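Local coordinates for protein thiosulfate sulfurtransferase (Pseudomonas aeruginosa, PDB 1YT8) that probably transfers sulfur from thiosulfate to cyanide, as a sulfurtransferase built from repeated rhodanese-like domains, at residues F109-V114 / D488-P493; A16-R21 / D521-F526; A376-P381 / V458-G463; W414-Q419 / L482-I487. One frame throughout, in Å; residues are numbered along the deposited sequence.

How the contacts relate
Near the N terminus, contact 2 joins the end of helix 11-20 to the loop after helix 514-521, the last helix. That loop closure spans nearly the whole chain and encloses the other three contacts. Contact 1 comes next, tying the 109-114 loop before helix 114-127 to the 488-493 stretch. Contacts 3 and 4 both fall within its loop. These two cross, since their segments alternate along the chain: contact 3 pairs two strands of the last five-stranded sheet, and contact 4 fastens residues 482-487 beside that sheet's other outer strand. Contacts 1 and 4 touch where Asp488 packs on Trp414 and Leu416.

Contact 1 (F109-V114 / D488-P493); sequences FRDVNV and DRYRRP
The Tyr490 ring meets the carboxylate of Asp111 at its edge, with the two planes 84° apart. Over one face of the ring lies the backbone N of Arg492, displaced toward the rim. The Arg492 guanidinium has Val112 CG1 over one face and a water at its edge, in plane. Tyr490 OH donates to Asp111 OD2 at 2.7 Å and reaches it from above the carboxylate plane. The same hydroxyl accepts from Arg110 NH2 at 3.2 Å, through a bent bond of 135°. The hydroxyl is thus both donor and acceptor, which fixes its proton on the Asp111 side. Arg110 reaches it because its chain bends at chi3 (-70°).

Both segments are loops. They join the stretch leading into helix 114-127 to the long C-terminal linker that follows helix 464-470, beyond the last rhodanese-like sheet. Asp111 OD1 accepts from Val112 N at 2.7 Å and also forms a salt bridge with Lys117, so both carboxylate oxygens are engaged. Next to this polar group, Val112 CG1 packs on Tyr490 CD2 at 3.9 Å. Val112 CG2 lies 3.9 Å from Arg492 NE. The Arg492 NH2 group has its main partner in Glu32, a salt bridge. It also donates to the water, which in turn donates to Asn113 OD1 at 2.7 Å.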
loop_
_atom_site.group_PDB
_atom_site.type_symbol
_atom_site.label_atom_id
_atom_site.label_comp_id
_atom_site.label_asym_id
_atom_site.label_seq_id
_atom_site.Cartn_x
_atom_site.Cartn_y
_atom_site.Cartn_z
ATOM N N PHE A 109 5.042 6.009 -15.852
ATOM C CA PHE A 109 4.577 4.645 -15.623
ATOM C C PHE A 109 3.099 4.589 -15.277
ATOM O O PHE A 109 2.546 5.537 -14.721
ATOM C CB PHE A 109 5.351 4.027 -14.453
ATOM C CG PHE A 109 6.828 3.884 -14.693
ATOM C CD1 PHE A 109 7.367 2.652 -15.045
ATOM C CD2 PHE A 109 7.683 4.971 -14.532
ATOM C CE1 PHE A 109 8.742 2.498 -15.232
ATOM C CE2 PHE A 109 9.063 4.831 -14.718
ATOM C CZ PHE A 109 9.594 3.591 -15.068
ATOM N N ARG A 110 2.456 3.474 -15.600
ATOM C CA ARG A 110 1.054 3.315 -15.240
ATOM C C ARG A 110 1.008 2.294 -14.110
ATOM O O ARG A 110 2.049 1.767 -13.703
ATOM C CB ARG A 110 0.209 2.835 -16.425
ATOM C CG ARG A 110 0.671 1.539 -17.049
ATOM C CD ARG A 110 -0.402 0.957 -17.967
ATOM N NE ARG A 110 -1.551 0.461 -17.213
ATOM C CZ ARG A 110 -2.692 1.123 -17.041
ATOM N NH1 ARG A 110 -2.861 2.328 -17.575
ATOM N NH2 ARG A 110 -3.667 0.580 -16.324
ATOM N N ASP A 111 -0.199 2.033 -13.613
ATOM C CA ASP A 111 -0.453 1.096 -12.519
ATOM C C ASP A 111 0.019 1.637 -11.169
ATOM O O ASP A 111 0.323 2.826 -11.046
ATOM C CB ASP A 111 0.196 -0.267 -12.804
ATOM C CG ASP A 111 -0.649 -1.425 -12.299
ATOM O OD1 ASP A 111 -0.623 -1.717 -11.086
ATOM O OD2 ASP A 111 -1.364 -2.036 -13.120
ATOM N N VAL A 112 0.065 0.768 -10.159
ATOM C CA VAL A 112 0.481 1.172 -8.813
ATOM C C VAL A 112 1.648 0.337 -8.274
ATOM O O VAL A 112 1.913 -0.758 -8.771
ATOM C CB VAL A 112 -0.703 1.069 -7.818
ATOM C CG1 VAL A 112 -1.844 1.968 -8.268
ATOM C CG2 VAL A 112 -1.182 -0.383 -7.720
ATOM N N ASN A 113 2.330 0.867 -7.258
ATOM C CA ASN A 113 3.478 0.206 -6.620
ATOM C C ASN A 113 4.494 -0.206 -7.688
ATOM O O ASN A 113 5.061 -1.304 -7.648
ATOM C CB ASN A 113 3.012 -1.030 -5.839
ATOM C CG ASN A 113 1.815 -0.741 -4.939
ATOM O OD1 ASN A 113 0.820 -1.464 -4.976
ATOM N ND2 ASN A 113 1.907 0.311 -4.126
ATOM N N VAL A 114 4.738 0.704 -8.625
ATOM C CA VAL A 114 5.639 0.448 -9.741
ATOM C C VAL A 114 7.088 0.122 -9.373
ATOM O O VAL A 114 7.669 -0.809 -9.933
ATOM C CB VAL A 114 5.583 1.619 -10.747
ATOM C CG1 VAL A 114 6.468 1.329 -11.954
ATOM C CG2 VAL A 114 4.136 1.815 -11.201
ATOM N N ASP A 488 -11.872 7.063 -7.453
ATOM C CA ASP A 488 -11.087 6.992 -6.232
ATOM C C ASP A 488 -10.270 5.715 -6.066
ATOM O O ASP A 488 -9.388 5.656 -5.211
ATOM C CB ASP A 488 -11.978 7.247 -4.998
ATOM C CG ASP A 488 -13.112 6.239 -4.844
ATOM O OD1 ASP A 488 -13.639 5.737 -5.857
ATOM O OD2 ASP A 488 -13.499 5.972 -3.688
ATOM N N ARG A 489 -10.542 4.707 -6.891
ATOM C CA ARG A 489 -9.790 3.458 -6.822
ATOM C C ARG A 489 -9.434 2.876 -8.185
ATOM O O ARG A 489 -10.279 2.762 -9.071
ATOM C CB ARG A 489 -10.549 2.398 -6.013
ATOM C CG ARG A 489 -9.891 1.020 -6.089
ATOM C CD ARG A 489 -10.491 0.010 -5.132
ATOM N NE ARG A 489 -9.845 -1.295 -5.280
ATOM C CZ ARG A 489 -9.993 -2.089 -6.336
ATOM N NH1 ARG A 489 -10.778 -1.722 -7.343
ATOM N NH2 ARG A 489 -9.335 -3.241 -6.401
ATOM N N TYR A 490 -8.169 2.504 -8.346
ATOM C CA TYR A 490 -7.704 1.898 -9.586
ATOM C C TYR A 490 -8.111 0.429 -9.559
ATOM O O TYR A 490 -7.842 -0.276 -8.587
ATOM C CB TYR A 490 -6.180 2.008 -9.693
ATOM C CG TYR A 490 -5.578 1.132 -10.772
ATOM C CD1 TYR A 490 -6.005 1.226 -12.097
ATOM C CD2 TYR A 490 -4.566 0.219 -10.469
ATOM C CE1 TYR A 490 -5.433 0.428 -13.101
ATOM C CE2 TYR A 490 -3.990 -0.584 -11.462
ATOM C CZ TYR A 490 -4.426 -0.474 -12.773
ATOM O OH TYR A 490 -3.851 -1.256 -13.754
ATOM N N ARG A 491 -8.765 -0.023 -10.622
ATOM C CA ARG A 491 -9.208 -1.411 -10.719
ATOM C C ARG A 491 -8.006 -2.305 -11.029
ATOM O O ARG A 491 -7.662 -2.521 -12.187
ATOM C CB ARG A 491 -10.261 -1.539 -11.823
ATOM C CG ARG A 491 -10.931 -2.898 -11.916
ATOM C CD ARG A 491 -11.945 -2.918 -13.056
ATOM N NE ARG A 491 -12.688 -4.174 -13.128
ATOM C CZ ARG A 491 -13.609 -4.442 -14.051
ATOM N NH1 ARG A 491 -13.901 -3.540 -14.980
ATOM N NH2 ARG A 491 -14.236 -5.612 -14.048
ATOM N N ARG A 492 -7.364 -2.814 -9.984
ATOM C CA ARG A 492 -6.200 -3.675 -10.148
ATOM C C ARG A 492 -6.581 -4.994 -10.829
ATOM O O ARG A 492 -7.400 -5.755 -10.318
ATOM C CB ARG A 492 -5.567 -3.935 -8.778
ATOM C CG ARG A 492 -5.072 -2.662 -8.081
ATOM C CD ARG A 492 -4.989 -2.860 -6.578
ATOM N NE ARG A 492 -4.301 -1.775 -5.877
ATOM C CZ ARG A 492 -4.766 -0.535 -5.743
ATOM N NH1 ARG A 492 -5.937 -0.191 -6.264
ATOM N NH2 ARG A 492 -4.057 0.364 -5.071
ATOM N N PRO A 493 -5.985 -5.281 -11.995
ATOM C CA PRO A 493 -6.272 -6.513 -12.739
ATOM C C PRO A 493 -5.856 -7.766 -11.980
ATOM O O PRO A 493 -6.281 -8.869 -12.312
ATOM C CB PRO A 493 -5.464 -6.339 -14.027
ATOM C CG PRO A 493 -5.352 -4.861 -14.174
ATOM C CD PRO A 493 -5.071 -4.419 -12.763
HETATM O O HOH W 1 -1.637 -1.503 -3.975
#

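Contact 2 (A16-R21 / D521-F526); sequences AALLAR and DGTHGF
Leu19 and Thr523 are the closest backbone pair, with CA atoms 5.8 Å apart. Leu19 lies in the last turn of helix 11-20, and Thr523 in the loop after helix 514-521. Each helix is left through a residue of positive phi: Arg21 (phi 63°) and Gly522 (phi 65°). Arg21 is the C-prime residue of a Schellman motif: the next backbone N bonds to Ala17 O, and Arg21 N bonds weakly to Leu18 O.

Thr523 supplies the main side-chain contact. Its CB lies 4.0 Å from Leu18 CB, and its OG1 is 3.7 Å from Leu18 CD1. The hydroxyl sits between the backbone N and the carbonyl carbon (chi1 70°) and reaches back to Asp521. Asp521 OD2 accepts from Thr523 N at 3.0 Å, which makes an Asx turn, and from Thr523 OG1 on the syn side. Two donors from one residue grip this oxygen, bracing the turn from within and fixing the Thr523 side chain.

The contact joins the first helix of the N-terminal rhodanese-like domain to the C-terminal tail. Leu19 CD2 packs on the carbonyl of Gly522, 3.8 Å from its O. Arg21 extends along the loop and brings NH2 to 4.4 Å from Gly525 CA. A bridging water donates to Leu18 O and Thr523 O and accepts from Arg21 NE at 3.2 Å. Arg15, one turn before Leu19, donates through NH1 to Asp521 O.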
loop_
_atom_site.group_PDB
_atom_site.type_symbol
_atom_site.label_atom_id
_atom_site.label_comp_id
_atom_site.label_asym_id
_atom_site.label_seq_id
_atom_site.Cartn_x
_atom_site.Cartn_y
_atom_site.Cartn_z
ATOM N N ALA A 16 17.892 15.339 -10.056
ATOM C CA ALA A 16 19.159 15.593 -9.391
ATOM C C ALA A 16 19.117 15.039 -7.969
ATOM O O ALA A 16 20.067 14.402 -7.517
ATOM C CB ALA A 16 19.457 17.095 -9.365
ATOM N N ALA A 17 18.011 15.271 -7.265
ATOM C CA ALA A 17 17.888 14.780 -5.896
ATOM C C ALA A 17 17.862 13.247 -5.847
ATOM O O ALA A 17 18.472 12.638 -4.960
ATOM C CB ALA A 17 16.630 15.365 -5.231
ATOM N N LEU A 18 17.169 12.624 -6.798
ATOM C CA LEU A 18 17.093 11.164 -6.847
ATOM C C LEU A 18 18.472 10.547 -7.079
ATOM O O LEU A 18 18.820 9.537 -6.464
ATOM C CB LEU A 18 16.136 10.711 -7.957
ATOM C CG LEU A 18 14.646 11.002 -7.743
ATOM C CD1 LEU A 18 13.870 10.666 -9.015
ATOM C CD2 LEU A 18 14.125 10.193 -6.560
ATOM N N LEU A 19 19.257 11.151 -7.966
ATOM C CA LEU A 19 20.595 10.643 -8.262
ATOM C C LEU A 19 21.540 10.816 -7.071
ATOM O O LEU A 19 22.397 9.969 -6.820
ATOM C CB LEU A 19 21.169 11.352 -9.494
ATOM C CG LEU A 19 20.504 11.004 -10.829
ATOM C CD1 LEU A 19 21.080 11.869 -11.941
ATOM C CD2 LEU A 19 20.708 9.523 -11.127
ATOM N N ALA A 20 21.381 11.916 -6.344
ATOM C CA ALA A 20 22.204 12.206 -5.170
ATOM C C ALA A 20 21.658 11.465 -3.952
ATOM O O ALA A 20 22.306 11.397 -2.903
ATOM C CB ALA A 20 22.213 13.709 -4.901
ATOM N N ARG A 21 20.458 10.917 -4.106
ATOM C CA ARG A 21 19.776 10.191 -3.045
ATOM C C ARG A 21 19.446 11.062 -1.837
ATOM O O ARG A 21 19.546 10.628 -0.687
ATOM C CB ARG A 21 20.600 8.965 -2.647
ATOM C CG ARG A 21 20.765 8.033 -3.827
ATOM C CD ARG A 21 21.678 6.867 -3.561
ATOM N NE ARG A 21 21.967 6.175 -4.816
ATOM C CZ ARG A 21 22.769 5.123 -4.925
ATOM N NH1 ARG A 21 23.369 4.631 -3.849
ATOM N NH2 ARG A 21 22.971 4.565 -6.111
ATOM N N ASP A 521 14.465 5.384 -17.295
ATOM C CA ASP A 521 14.368 6.300 -16.159
ATOM C C ASP A 521 15.757 6.578 -15.585
ATOM O O ASP A 521 16.144 7.733 -15.416
ATOM C CB ASP A 521 13.483 5.717 -15.062
ATOM C CG ASP A 521 13.415 6.613 -13.846
ATOM O OD1 ASP A 521 12.679 7.623 -13.884
ATOM O OD2 ASP A 521 14.121 6.320 -12.857
ATOM N N GLY A 522 16.484 5.508 -15.268
ATOM C CA GLY A 522 17.841 5.618 -14.746
ATOM C C GLY A 522 18.100 6.265 -13.393
ATOM O O GLY A 522 19.232 6.668 -13.114
ATOM N N THR A 523 17.085 6.359 -12.540
ATOM C CA THR A 523 17.267 6.979 -11.227
ATOM C C THR A 523 16.970 6.039 -10.052
ATOM O O THR A 523 17.076 6.435 -8.893
ATOM C CB THR A 523 16.356 8.217 -11.073
ATOM O OG1 THR A 523 14.990 7.789 -10.985
ATOM C CG2 THR A 523 16.504 9.147 -12.278
ATOM N N HIS A 524 16.616 4.795 -10.348
ATOM C CA HIS A 524 16.263 3.831 -9.306
ATOM C C HIS A 524 17.396 3.348 -8.399
ATOM O O HIS A 524 17.215 3.225 -7.189
ATOM C CB HIS A 524 15.552 2.630 -9.948
ATOM C CG HIS A 524 16.333 1.983 -11.049
ATOM N ND1 HIS A 524 17.353 1.089 -10.810
ATOM C CD2 HIS A 524 16.254 2.114 -12.395
ATOM C CE1 HIS A 524 17.870 0.695 -11.962
ATOM N NE2 HIS A 524 17.220 1.304 -12.939
ATOM N N GLY A 525 18.561 3.070 -8.973
ATOM C CA GLY A 525 19.672 2.600 -8.161
ATOM C C GLY A 525 19.491 1.183 -7.632
ATOM O O GLY A 525 20.139 0.791 -6.661
ATOM N N PHE A 526 18.611 0.410 -8.261
ATOM C CA PHE A 526 18.375 -0.969 -7.831
ATOM C C PHE A 526 19.565 -1.853 -8.176
ATOM O O PHE A 526 20.284 -1.589 -9.134
ATOM C CB PHE A 526 17.175 -1.600 -8.554
ATOM C CG PHE A 526 15.860 -0.914 -8.319
ATOM C CD1 PHE A 526 15.661 -0.072 -7.230
ATOM C CD2 PHE A 526 14.789 -1.169 -9.176
ATOM C CE1 PHE A 526 14.408 0.506 -6.993
ATOM C CE2 PHE A 526 13.531 -0.596 -8.947
ATOM C CZ PHE A 526 13.345 0.242 -7.851
HETATM O O HOH W 2 19.638 6.767 -6.912
#

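Contact 3 (A376-P381 / V458-G463); sequences ADTIDP and VFLLDG
Asp462, Leu460 and Ile379 bury the most surface here. Leu460 sits at the centre of the pairing. Its N donates to Asp377 O at 2.9 Å, and its O accepts from Ile379 N at 3.0 Å. Its CB rests 4.1 Å from Ala376 CB, on the same face of the sheet as Thr378.

Ile379 points to the other face, with Leu461. Its CG2 lies between the backbone N and the carbonyl carbon, since CG1 is anti to N (chi1 -180°). That branch meets Phe459 CB at 4.2 Å and Leu461 CD1 at 4.3 Å. The backbone hydrogen bonds pair strands 378-379 and 458-461 in parallel, along the outer edge of the five-stranded sheet of the last rhodanese-like domain, in strand order 1-5-4-2-3.

Asp462 carries the register past the strand, its N donating to Ile379 O at 2.9 Å (171°). Its carboxylate lies beside that of Asp380, pointing the same way, with Asp462 OD2 3.9 Å from Asp380 OD1. The two like charges probably disfavour each other at this exposed edge. At the other end, two waters each donate to Val458 O: one also donates to Asp377 OD2, and the other accepts from Asp377 N. Asp377 OD1 salt-bridges Arg375.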
loop_
_atom_site.group_PDB
_atom_site.type_symbol
_atom_site.label_atom_id
_atom_site.label_comp_id
_atom_site.label_asym_id
_atom_site.label_seq_id
_atom_site.Cartn_x
_atom_site.Cartn_y
_atom_site.Cartn_z
ATOM N N ALA A 376 -16.290 21.309 14.503
ATOM C CA ALA A 376 -17.509 21.097 13.742
ATOM C C ALA A 376 -18.704 20.902 14.656
ATOM O O ALA A 376 -18.582 20.346 15.750
ATOM C CB ALA A 376 -17.353 19.877 12.829
ATOM N N ASP A 377 -19.858 21.382 14.210
ATOM C CA ASP A 377 -21.087 21.216 14.965
ATOM C C ASP A 377 -21.594 19.837 14.561
ATOM O O ASP A 377 -21.711 19.534 13.369
ATOM C CB ASP A 377 -22.096 22.304 14.585
ATOM C CG ASP A 377 -21.621 23.692 14.971
ATOM O OD1 ASP A 377 -21.289 23.897 16.158
ATOM O OD2 ASP A 377 -21.579 24.577 14.094
ATOM N N THR A 378 -21.871 18.992 15.548
ATOM C CA THR A 378 -22.331 17.640 15.264
ATOM C C THR A 378 -23.826 17.434 15.460
ATOM O O THR A 378 -24.515 18.247 16.077
ATOM C CB THR A 378 -21.586 16.603 16.130
ATOM O OG1 THR A 378 -21.783 16.907 17.517
ATOM C CG2 THR A 378 -20.097 16.614 15.815
ATOM N N ILE A 379 -24.313 16.327 14.916
ATOM C CA ILE A 379 -25.714 15.961 15.009
ATOM C C ILE A 379 -25.765 14.453 15.247
ATOM O O ILE A 379 -25.015 13.700 14.624
ATOM C CB ILE A 379 -26.462 16.325 13.706
ATOM C CG1 ILE A 379 -27.937 15.936 13.819
ATOM C CG2 ILE A 379 -25.805 15.635 12.514
ATOM C CD1 ILE A 379 -28.765 16.325 12.601
ATOM N N ASP A 380 -26.627 14.018 16.159
ATOM C CA ASP A 380 -26.756 12.599 16.472
ATOM C C ASP A 380 -27.533 11.882 15.373
ATOM O O ASP A 380 -28.375 12.477 14.707
ATOM C CB ASP A 380 -27.483 12.401 17.812
ATOM C CG ASP A 380 -26.807 13.131 18.963
ATOM O OD1 ASP A 380 -25.586 12.945 19.157
ATOM O OD2 ASP A 380 -27.501 13.889 19.680
ATOM N N PRO A 381 -27.255 10.586 15.170
ATOM C CA PRO A 381 -27.936 9.791 14.145
ATOM C C PRO A 381 -29.465 9.873 14.204
ATOM O O PRO A 381 -30.120 10.036 13.177
ATOM C CB PRO A 381 -27.418 8.381 14.409
ATOM C CG PRO A 381 -26.006 8.639 14.853
ATOM C CD PRO A 381 -26.171 9.810 15.802
ATOM N N VAL A 458 -23.724 23.687 7.922
ATOM C CA VAL A 458 -23.107 22.379 7.706
ATOM C C VAL A 458 -22.864 21.685 9.038
ATOM O O VAL A 458 -22.365 22.296 9.988
ATOM C CB VAL A 458 -21.759 22.504 6.943
ATOM C CG1 VAL A 458 -21.161 21.119 6.705
ATOM C CG2 VAL A 458 -21.975 23.213 5.615
ATOM N N PHE A 459 -23.225 20.405 9.100
ATOM C CA PHE A 459 -23.067 19.600 10.306
ATOM C C PHE A 459 -22.317 18.303 10.038
ATOM O O PHE A 459 -22.275 17.819 8.904
ATOM C CB PHE A 459 -24.438 19.256 10.886
ATOM C CG PHE A 459 -25.174 20.440 11.431
ATOM C CD1 PHE A 459 -25.161 20.716 12.795
ATOM C CD2 PHE A 459 -25.859 21.299 10.577
ATOM C CE1 PHE A 459 -25.824 21.837 13.298
ATOM C CE2 PHE A 459 -26.522 22.421 11.072
ATOM C CZ PHE A 459 -26.503 22.688 12.434
ATOM N N LEU A 460 -21.738 17.748 11.097
ATOM C CA LEU A 460 -21.001 16.494 11.020
ATOM C C LEU A 460 -21.784 15.428 11.777
ATOM O O LEU A 460 -22.171 15.636 12.928
ATOM C CB LEU A 460 -19.619 16.645 11.662
ATOM C CG LEU A 460 -18.735 15.397 11.676
ATOM C CD1 LEU A 460 -18.347 15.039 10.246
ATOM C CD2 LEU A 460 -17.478 15.658 12.518
ATOM N N LEU A 461 -22.026 14.294 11.130
ATOM C CA LEU A 461 -22.746 13.208 11.779
ATOM C C LEU A 461 -21.843 12.623 12.860
ATOM O O LEU A 461 -20.757 12.115 12.566
ATOM C CB LEU A 461 -23.115 12.126 10.761
ATOM C CG LEU A 461 -23.902 10.930 11.306
ATOM C CD1 LEU A 461 -25.187 11.419 11.958
ATOM C CD2 LEU A 461 -24.219 9.962 10.175
ATOM N N ASP A 462 -22.296 12.709 14.108
ATOM C CA ASP A 462 -21.549 12.206 15.257
ATOM C C ASP A 462 -21.323 10.701 15.134
ATOM O O ASP A 462 -22.264 9.919 15.252
ATOM C CB ASP A 462 -22.330 12.489 16.545
ATOM C CG ASP A 462 -21.437 12.569 17.774
ATOM O OD1 ASP A 462 -20.451 11.806 17.862
ATOM O OD2 ASP A 462 -21.734 13.395 18.664
ATOM N N GLY A 463 -20.079 10.298 14.892
ATOM C CA GLY A 463 -19.776 8.879 14.771
ATOM C C GLY A 463 -19.897 8.317 13.364
ATOM O O GLY A 463 -19.661 7.127 13.138
HETATM O O HOH W 3 -23.117 24.558 11.737
HETATM O O HOH W 4 -19.972 22.543 11.625
#

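Contact 4 (W414-Q419 / L482-I487); sequences WVLRSQ and LASPRI
A single backbone bridge, Trp414 with Leu482, attaches the C-terminal linker beside the short outer strand 413-414 of the last rhodanese-like sheet. Ala483 N donates to Trp414 O at 2.9 Å. Past this point comes Ser484, still extended, whose hydroxyl is used twice. Ser484 OG accepts from Leu416 N at 3.1 Å, a bond of 151°. It also bonds a water 2.7 Å away that lies within bonding distance of Gln419 O. The OG lies beside its own backbone N (chi1 -64°), which turns it to Leu416. The Ser484 backbone N is buried without a partner in the model.

Trp414 presents its six-membered ring edge to two carbonyls. Ser484 O lies 3.4 Å and Pro485 O 3.5 Å from Trp414 CZ3, both in the ring plane. With CG anti to the backbone N (chi1 -180°), the indole swings toward residues 484-486, and its CZ3 comes up to the two carbonyls. The indole NE1 donates to Thr399 O. An inverse gamma turn centres on Arg486, which forms a salt bridge with Glu479. Leu482 CD2 packs on Trp414 CB at 3.8 Å. Farther on, Leu416 and Ile487 cross at about a right angle, with Leu416 CD1 3.8 Å from Ile487 CG1. Val415 CG1 packs against Ala483 CB at 3.8 Å.

Ala423 of helix 420-427 lies against Val415, Ala483 and Ser484, and Leu427 of that helix against Ala483. On helix 401-406, Ser401 touches Trp414 and Tyr404 touches Leu482. Val415 also makes a backbone hydrogen bond with Asp397, at the end of strand 393-397.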
loop_
_atom_site.group_PDB
_atom_site.type_symbol
_atom_site.label_atom_id
_atom_site.label_comp_id
_atom_site.label_asym_id
_atom_site.label_seq_id
_atom_site.Cartn_x
_atom_site.Cartn_y
_atom_site.Cartn_z
ATOM N N TRP A 414 -22.842 10.182 -2.706
ATOM C CA TRP A 414 -21.411 9.926 -2.614
ATOM C C TRP A 414 -20.667 11.056 -3.319
ATOM O O TRP A 414 -21.066 11.500 -4.400
ATOM C CB TRP A 414 -21.033 8.588 -3.262
ATOM C CG TRP A 414 -19.561 8.325 -3.162
ATOM C CD1 TRP A 414 -18.870 7.945 -2.046
ATOM C CD2 TRP A 414 -18.583 8.526 -4.190
ATOM N NE1 TRP A 414 -17.520 7.903 -2.313
ATOM C CE2 TRP A 414 -17.316 8.256 -3.621
ATOM C CE3 TRP A 414 -18.654 8.914 -5.536
ATOM C CZ2 TRP A 414 -16.124 8.360 -4.354
ATOM C CZ3 TRP A 414 -17.467 9.018 -6.267
ATOM C CH2 TRP A 414 -16.219 8.741 -5.670
ATOM N N VAL A 415 -19.581 11.515 -2.709
ATOM C CA VAL A 415 -18.796 12.598 -3.282
ATOM C C VAL A 415 -17.299 12.402 -3.085
ATOM O O VAL A 415 -16.861 11.628 -2.231
ATOM C CB VAL A 415 -19.153 13.964 -2.639
ATOM C CG1 VAL A 415 -20.623 14.286 -2.852
ATOM C CG2 VAL A 415 -18.835 13.929 -1.155
ATOM N N LEU A 416 -16.533 13.115 -3.898
ATOM C CA LEU A 416 -15.080 13.125 -3.826
ATOM C C LEU A 416 -14.770 14.449 -3.145
ATOM O O LEU A 416 -15.241 15.496 -3.587
ATOM C CB LEU A 416 -14.458 13.142 -5.223
ATOM C CG LEU A 416 -14.362 11.844 -6.020
ATOM C CD1 LEU A 416 -13.803 12.149 -7.407
ATOM C CD2 LEU A 416 -13.466 10.855 -5.279
ATOM N N ARG A 417 -13.992 14.415 -2.075
ATOM C CA ARG A 417 -13.660 15.650 -1.389
ATOM C C ARG A 417 -12.903 16.599 -2.317
ATOM O O ARG A 417 -13.010 17.820 -2.190
ATOM C CB ARG A 417 -12.816 15.361 -0.148
ATOM C CG ARG A 417 -12.465 16.615 0.633
ATOM C CD ARG A 417 -11.608 16.301 1.830
ATOM N NE ARG A 417 -11.089 17.513 2.455
ATOM C CZ ARG A 417 -9.970 17.556 3.165
ATOM N NH1 ARG A 417 -9.255 16.451 3.340
ATOM N NH2 ARG A 417 -9.554 18.705 3.687
ATOM N N SER A 418 -12.160 16.027 -3.260
ATOM C CA SER A 418 -11.361 16.800 -4.208
ATOM C C SER A 418 -12.172 17.478 -5.308
ATOM O O SER A 418 -11.639 18.295 -6.055
ATOM C CB SER A 418 -10.298 15.901 -4.854
ATOM O OG SER A 418 -10.897 14.886 -5.644
ATOM N N GLN A 419 -13.454 17.136 -5.405
ATOM C CA GLN A 419 -14.325 17.717 -6.424
ATOM C C GLN A 419 -15.650 18.186 -5.825
ATOM O O GLN A 419 -16.712 18.010 -6.426
ATOM C CB GLN A 419 -14.588 16.685 -7.530
ATOM C CG GLN A 419 -13.332 16.260 -8.282
ATOM C CD GLN A 419 -13.617 15.326 -9.445
ATOM O OE1 GLN A 419 -14.723 15.306 -9.989
ATOM N NE2 GLN A 419 -12.607 14.563 -9.849
ATOM N N LEU A 482 -24.566 9.127 -7.079
ATOM C CA LEU A 482 -23.157 9.489 -7.205
ATOM C C LEU A 482 -23.053 10.913 -7.738
ATOM O O LEU A 482 -23.415 11.183 -8.882
ATOM C CB LEU A 482 -22.449 8.524 -8.160
ATOM C CG LEU A 482 -22.601 7.035 -7.833
ATOM C CD1 LEU A 482 -21.927 6.201 -8.914
ATOM C CD2 LEU A 482 -21.995 6.740 -6.465
ATOM N N ALA A 483 -22.559 11.819 -6.902
ATOM C CA ALA A 483 -22.419 13.217 -7.284
ATOM C C ALA A 483 -21.027 13.501 -7.841
ATOM O O ALA A 483 -20.722 14.628 -8.233
ATOM C CB ALA A 483 -22.699 14.111 -6.082
ATOM N N SER A 484 -20.189 12.469 -7.863
ATOM C CA SER A 484 -18.823 12.566 -8.377
ATOM C C SER A 484 -18.520 11.285 -9.145
ATOM O O SER A 484 -19.178 10.270 -8.947
ATOM C CB SER A 484 -17.811 12.690 -7.228
ATOM O OG SER A 484 -17.984 13.879 -6.479
ATOM N N PRO A 485 -17.517 11.316 -10.036
ATOM C CA PRO A 485 -17.167 10.115 -10.804
ATOM C C PRO A 485 -16.384 9.137 -9.922
ATOM O O PRO A 485 -15.574 9.561 -9.102
ATOM C CB PRO A 485 -16.320 10.677 -11.942
ATOM C CG PRO A 485 -15.600 11.819 -11.270
ATOM C CD PRO A 485 -16.712 12.474 -10.467
ATOM N N ARG A 486 -16.626 7.835 -10.080
ATOM C CA ARG A 486 -15.916 6.841 -9.275
ATOM C C ARG A 486 -14.502 6.601 -9.787
ATOM O O ARG A 486 -14.241 5.620 -10.483
ATOM C CB ARG A 486 -16.668 5.504 -9.245
ATOM C CG ARG A 486 -17.934 5.512 -8.412
ATOM C CD ARG A 486 -18.529 4.112 -8.278
ATOM N NE ARG A 486 -17.702 3.222 -7.466
ATOM C CZ ARG A 486 -18.039 1.973 -7.151
ATOM N NH1 ARG A 486 -19.184 1.466 -7.585
ATOM N NH2 ARG A 486 -17.240 1.234 -6.391
ATOM N N ILE A 487 -13.592 7.501 -9.433
ATOM C CA ILE A 487 -12.198 7.385 -9.845
ATOM C C ILE A 487 -11.283 7.289 -8.627
ATOM O O ILE A 487 -10.062 7.409 -8.751
ATOM C CB ILE A 487 -11.762 8.612 -10.674
ATOM C CG1 ILE A 487 -11.985 9.893 -9.858
ATOM C CG2 ILE A 487 -12.530 8.652 -11.989
ATOM C CD1 ILE A 487 -11.435 11.152 -10.508
HETATM O O HOH W 5 -17.752 15.932 -8.221
#